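PDB 5XSW: chitinase from Thermococcus chitonophagus, which probably acts as an endochitinase, hydrolysing beta-1,4-linked N-acetylglucosamine chains of chitin, and is probably able to bind polysaccharide. Local coordinates for residues G191-Y196 against T455-A460; P416-D421 against H463-H468. All coordinates share one frame; numbering follows the deposited sequence.

Contact 1: G191-Y196 against T455-A460; sequences GLALAY and TILRVA
L457 reaches A193 and L194 with CG anti to its own carbonyl carbon (chi1 -72°) and a second torsion (chi2 179°) that extends CD1 toward helix 186-199, with CD2 branching off to the side. L194 has CG anti to its backbone N (chi1 174°), and its side chain meets that of L457 at a slant. The two methyls of L457 have different partners. CD1 of L457 lies against the backbone of the other helix: it is 3.4 Å from the carbonyl O of A193 and 3.7 Å from CA of L194. It also meets the methyl of A193, with CB of A193 3.9 Å from CD1 of L457. CD2 of L457 is 4.2 Å from CD1 of L194. No hydrogen bond joins the two segments, and L457 is the one residue of 455-460 that touches 191-196. The small side chain of A193 probably allows the tip of L457 to approach the main chain so closely, and the nearest CA atoms, L194 and L457, are 7.1 Å apart. F405 of helix 399-412 touches both leucines. Between the same two helices R458 forms a salt bridge with E197; it also hydrogen-bonds the carbonyl O of P159. This is plain apolar helix-to-helix packing, a leucine set over a small residue, in the buried core of the largely helical domain of this chitinase.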
loop_
_atom_site.group_PDB
_atom_site.type_symbol
_atom_site.label_atom_id
_atom_site.label_comp_id
_atom_site.label_asym_id
_atom_site.label_seq_id
_atom_site.Cartn_x
_atom_site.Cartn_y
_atom_site.Cartn_z
ATOM N N GLY A 191 3.776 17.405 -16.838
ATOM C CA GLY A 191 3.850 16.667 -15.579
ATOM C C GLY A 191 5.287 16.242 -15.252
ATOM O O GLY A 191 5.678 16.312 -14.085
ATOM N N LEU A 192 6.043 15.792 -16.256
ATOM C CA LEU A 192 7.463 15.453 -16.067
ATOM C C LEU A 192 8.191 16.714 -15.549
ATOM O O LEU A 192 9.096 16.624 -14.762
ATOM C CB LEU A 192 8.131 14.999 -17.381
ATOM C CG LEU A 192 7.766 13.606 -17.971
ATOM C CD1 LEU A 192 8.356 13.399 -19.375
ATOM C CD2 LEU A 192 8.134 12.476 -16.952
ATOM N N ALA A 193 7.828 17.881 -16.088
ATOM C CA ALA A 193 8.594 19.101 -15.782
ATOM C C ALA A 193 8.337 19.455 -14.339
ATOM O O ALA A 193 9.222 19.950 -13.635
ATOM C CB ALA A 193 8.189 20.284 -16.732
ATOM N N LEU A 194 7.111 19.225 -13.879
ATOM C CA LEU A 194 6.795 19.573 -12.510
ATOM C C LEU A 194 7.488 18.563 -11.582
ATOM O O LEU A 194 7.957 18.951 -10.512
ATOM C CB LEU A 194 5.268 19.584 -12.235
ATOM C CG LEU A 194 4.852 19.816 -10.763
ATOM C CD1 LEU A 194 5.477 21.163 -10.257
ATOM C CD2 LEU A 194 3.319 19.849 -10.581
ATOM N N ALA A 195 7.531 17.285 -11.960
ATOM C CA ALA A 195 8.261 16.313 -11.134
ATOM C C ALA A 195 9.737 16.736 -10.979
ATOM O O ALA A 195 10.335 16.574 -9.940
ATOM C CB ALA A 195 8.192 14.869 -11.777
ATOM N N TYR A 196 10.310 17.204 -12.080
ATOM C CA TYR A 196 11.706 17.683 -12.124
ATOM C C TYR A 196 11.882 18.882 -11.189
ATOM O O TYR A 196 12.679 18.866 -10.298
ATOM C CB TYR A 196 12.017 18.084 -13.567
ATOM C CG TYR A 196 13.416 18.604 -13.863
ATOM C CD1 TYR A 196 14.521 18.208 -13.111
ATOM C CD2 TYR A 196 13.627 19.468 -14.952
ATOM C CE1 TYR A 196 15.815 18.669 -13.440
ATOM C CE2 TYR A 196 14.896 19.940 -15.263
ATOM C CZ TYR A 196 15.974 19.552 -14.498
ATOM O OH TYR A 196 17.239 20.010 -14.840
ATOM N N THR A 455 10.483 28.222 -16.097
ATOM C CA THR A 455 10.322 29.594 -15.526
ATOM C C THR A 455 8.856 29.813 -15.099
ATOM O O THR A 455 8.567 30.333 -14.020
ATOM C CB THR A 455 10.827 30.643 -16.552
ATOM O OG1 THR A 455 12.246 30.479 -16.719
ATOM C CG2 THR A 455 10.573 32.085 -16.000
ATOM N N ILE A 456 7.913 29.302 -15.910
ATOM C CA ILE A 456 6.499 29.344 -15.544
ATOM C C ILE A 456 6.250 28.604 -14.234
ATOM O O ILE A 456 5.554 29.088 -13.309
ATOM C CB ILE A 456 5.604 28.715 -16.645
ATOM C CG1 ILE A 456 5.628 29.532 -17.955
ATOM C CG2 ILE A 456 4.176 28.470 -16.058
ATOM C CD1 ILE A 456 4.890 30.943 -17.851
ATOM N N LEU A 457 6.803 27.397 -14.135
ATOM C CA LEU A 457 6.688 26.652 -12.855
ATOM C C LEU A 457 7.248 27.426 -11.628
ATOM O O LEU A 457 6.634 27.441 -10.539
ATOM C CB LEU A 457 7.406 25.301 -12.968
ATOM C CG LEU A 457 6.685 24.241 -13.866
ATOM C CD1 LEU A 457 7.486 22.911 -13.955
ATOM C CD2 LEU A 457 5.240 23.984 -13.359
ATOM N N ARG A 458 8.387 28.072 -11.818
ATOM C CA ARG A 458 9.036 28.814 -10.717
ATOM C C ARG A 458 8.200 29.999 -10.304
ATOM O O ARG A 458 8.030 30.267 -9.103
ATOM C CB ARG A 458 10.446 29.280 -11.153
ATOM C CG ARG A 458 11.403 28.107 -11.143
ATOM C CD ARG A 458 12.797 28.381 -11.649
ATOM N NE ARG A 458 13.463 27.095 -11.818
ATOM C CZ ARG A 458 14.436 26.866 -12.670
ATOM N NH1 ARG A 458 14.902 27.841 -13.433
ATOM N NH2 ARG A 458 14.928 25.647 -12.795
ATOM N N VAL A 459 7.625 30.680 -11.300
ATOM C CA VAL A 459 6.686 31.751 -10.979
ATOM C C VAL A 459 5.546 31.221 -10.180
ATOM O O VAL A 459 5.212 31.777 -9.123
ATOM C CB VAL A 459 6.181 32.430 -12.243
ATOM C CG1 VAL A 459 4.965 33.288 -11.929
ATOM C CG2 VAL A 459 7.326 33.259 -12.818
ATOM N N ALA A 460 4.944 30.119 -10.632
ATOM C CA ALA A 460 3.849 29.548 -9.825
ATOM C C ALA A 460 4.322 29.185 -8.429
ATOM O O ALA A 460 3.618 29.435 -7.432
ATOM C CB ALA A 460 3.253 28.277 -10.531
#

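Contact 2: P416-D421 against H463-H468; sequences PGAISD and HWPEPH
I419 and P465 bury the most surface here, and A418 adds the next largest share. The side chain of I419 points at the proline ring and crosses it at about a right angle. Its CG1 is 3.8 Å from CD of P465, and its CD1 lies 3.9 Å from that same CD. With chi2 at 178° the isoleucine arm is extended, and its CD1 also comes over one face of the W464 indole, 4.1 Å from CD1 of W464. The carbonyl O of A418 is 3.7 Å from CG of P465. An alanine in place of I419 would remove the arm that covers the proline and indole, and would probably leave a gap between the two loops. Within 463-468, ND1 of H468 donates a hydrogen bond of 2.9 Å to O of P465. The imidazole takes this acceptor in its ring plane, but approaches from above the carbonyl plane. W464 meets F414 and W198 edge-to-face, while P465 also touches W28. The contact joins the loop between helices 399-412 and 421-439 to the loop that follows helix 449-461, with W424 of helix 421-439 against I419.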
loop_
_atom_site.group_PDB
_atom_site.type_symbol
_atom_site.label_atom_id
_atom_site.label_comp_id
_atom_site.label_asym_id
_atom_site.label_seq_id
_atom_site.Cartn_x
_atom_site.Cartn_y
_atom_site.Cartn_z
ATOM N N PRO A 416 -7.017 20.976 1.160
ATOM C CA PRO A 416 -7.598 22.271 1.504
ATOM C C PRO A 416 -6.889 22.925 2.682
ATOM O O PRO A 416 -6.679 22.265 3.697
ATOM C CB PRO A 416 -9.042 21.917 1.888
ATOM C CG PRO A 416 -9.325 20.674 1.130
ATOM C CD PRO A 416 -8.033 19.910 1.144
ATOM N N GLY A 417 -6.561 24.203 2.550
ATOM C CA GLY A 417 -5.907 24.919 3.624
ATOM C C GLY A 417 -4.447 25.159 3.323
ATOM O O GLY A 417 -3.767 25.890 4.044
ATOM N N ALA A 418 -3.930 24.521 2.278
ATOM C CA ALA A 418 -2.524 24.710 1.977
ATOM C C ALA A 418 -2.338 25.996 1.209
ATOM O O ALA A 418 -1.411 26.745 1.460
ATOM C CB ALA A 418 -1.953 23.521 1.180
ATOM N N ILE A 419 -3.183 26.209 0.211
ATOM C CA ILE A 419 -3.110 27.403 -0.608
ATOM C C ILE A 419 -4.549 27.939 -0.710
ATOM O O ILE A 419 -5.435 27.229 -1.198
ATOM C CB ILE A 419 -2.555 27.113 -2.020
ATOM C CG1 ILE A 419 -1.233 26.325 -1.953
ATOM C CG2 ILE A 419 -2.417 28.433 -2.833
ATOM C CD1 ILE A 419 -0.653 25.953 -3.329
ATOM N N SER A 420 -4.803 29.155 -0.219
ATOM C CA SER A 420 -6.177 29.695 -0.258
ATOM C C SER A 420 -6.588 30.046 -1.668
ATOM O O SER A 420 -5.730 30.160 -2.556
ATOM C CB SER A 420 -6.302 30.938 0.617
ATOM O OG SER A 420 -5.535 31.997 0.066
ATOM N N ASP A 421 -7.884 30.275 -1.878
ATOM C CA ASP A 421 -8.366 30.697 -3.202
ATOM C C ASP A 421 -7.685 31.981 -3.650
ATOM O O ASP A 421 -7.295 32.117 -4.809
ATOM C CB ASP A 421 -9.877 30.880 -3.204
ATOM C CG ASP A 421 -10.608 29.569 -3.071
ATOM O OD1 ASP A 421 -10.084 28.700 -2.351
ATOM O OD2 ASP A 421 -11.678 29.383 -3.696
ATOM N N HIS A 463 4.488 31.113 -5.118
ATOM C CA HIS A 463 3.297 31.176 -4.286
ATOM C C HIS A 463 2.982 29.913 -3.492
ATOM O O HIS A 463 2.021 29.858 -2.794
ATOM C CB HIS A 463 2.076 31.570 -5.100
ATOM C CG HIS A 463 2.208 32.877 -5.794
ATOM N ND1 HIS A 463 1.548 34.005 -5.381
ATOM C CD2 HIS A 463 2.929 33.239 -6.870
ATOM C CE1 HIS A 463 1.856 35.003 -6.174
ATOM N NE2 HIS A 463 2.694 34.566 -7.085
ATOM N N TRP A 464 3.823 28.858 -3.602
ATOM C CA TRP A 464 3.540 27.603 -2.899
ATOM C C TRP A 464 4.088 27.609 -1.463
ATOM O O TRP A 464 5.082 28.267 -1.173
ATOM C CB TRP A 464 4.121 26.427 -3.704
ATOM C CG TRP A 464 3.390 26.127 -4.999
ATOM C CD1 TRP A 464 2.533 26.948 -5.682
ATOM C CD2 TRP A 464 3.482 24.916 -5.772
ATOM N NE1 TRP A 464 2.094 26.332 -6.832
ATOM C CE2 TRP A 464 2.657 25.076 -6.904
ATOM C CE3 TRP A 464 4.198 23.709 -5.615
ATOM C CZ2 TRP A 464 2.512 24.074 -7.881
ATOM C CZ3 TRP A 464 4.054 22.717 -6.579
ATOM C CH2 TRP A 464 3.228 22.909 -7.704
ATOM N N PRO A 465 3.446 26.868 -0.552
ATOM C CA PRO A 465 3.953 26.795 0.824
ATOM C C PRO A 465 5.418 26.334 0.866
ATOM O O PRO A 465 5.827 25.512 0.028
ATOM C CB PRO A 465 3.057 25.746 1.489
ATOM C CG PRO A 465 1.971 25.469 0.553
ATOM C CD PRO A 465 2.348 25.923 -0.807
ATOM N N GLU A 466 6.185 26.883 1.810
ATOM C CA GLU A 466 7.580 26.524 2.031
ATOM C C GLU A 466 7.683 25.698 3.305
ATOM O O GLU A 466 6.892 25.898 4.233
ATOM C CB GLU A 466 8.449 27.787 2.129
ATOM C CG GLU A 466 8.544 28.571 0.811
ATOM C CD GLU A 466 9.635 28.028 -0.093
ATOM O OE1 GLU A 466 10.163 26.930 0.197
ATOM O OE2 GLU A 466 10.005 28.716 -1.072
ATOM N N PRO A 467 8.614 24.734 3.350
ATOM C CA PRO A 467 9.466 24.309 2.233
ATOM C C PRO A 467 8.607 23.561 1.157
ATOM O O PRO A 467 7.572 22.988 1.520
ATOM C CB PRO A 467 10.469 23.379 2.918
ATOM C CG PRO A 467 9.653 22.741 3.991
ATOM C CD PRO A 467 8.727 23.812 4.495
ATOM N N HIS A 468 8.995 23.599 -0.119
ATOM C CA HIS A 468 8.129 23.050 -1.157
ATOM C C HIS A 468 7.986 21.536 -1.064
ATOM O O HIS A 468 6.959 20.998 -1.433
ATOM C CB HIS A 468 8.652 23.427 -2.529
ATOM C CG HIS A 468 8.604 24.896 -2.804
ATOM N ND1 HIS A 468 7.674 25.736 -2.220
ATOM C CD2 HIS A 468 9.374 25.676 -3.601
ATOM C CE1 HIS A 468 7.867 26.966 -2.660
ATOM N NE2 HIS A 468 8.892 26.955 -3.498
#

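The two contacts have their centres 15 Å apart and meet directly: CD1 of L194 is 3.8 Å from CH2 of W464. Their segments alternate along the chain, in the order 191-196, 416-421, 455-460, 463-468. Helix 449-461 carries the second half of contact 1, and the loop after it that of contact 2. Helix 399-412 lies against contact 1 through F405 and leads into the loop of contact 2. Contact 1 is buried, contact 2 partly so. Contact 1 joins helix 449-461 to the far earlier helix 186-199; contact 2 joins two loops and reaches that helix through W464. Both belong to the helical part after the N-terminal strands, and none of their residues lines the glycan pocket.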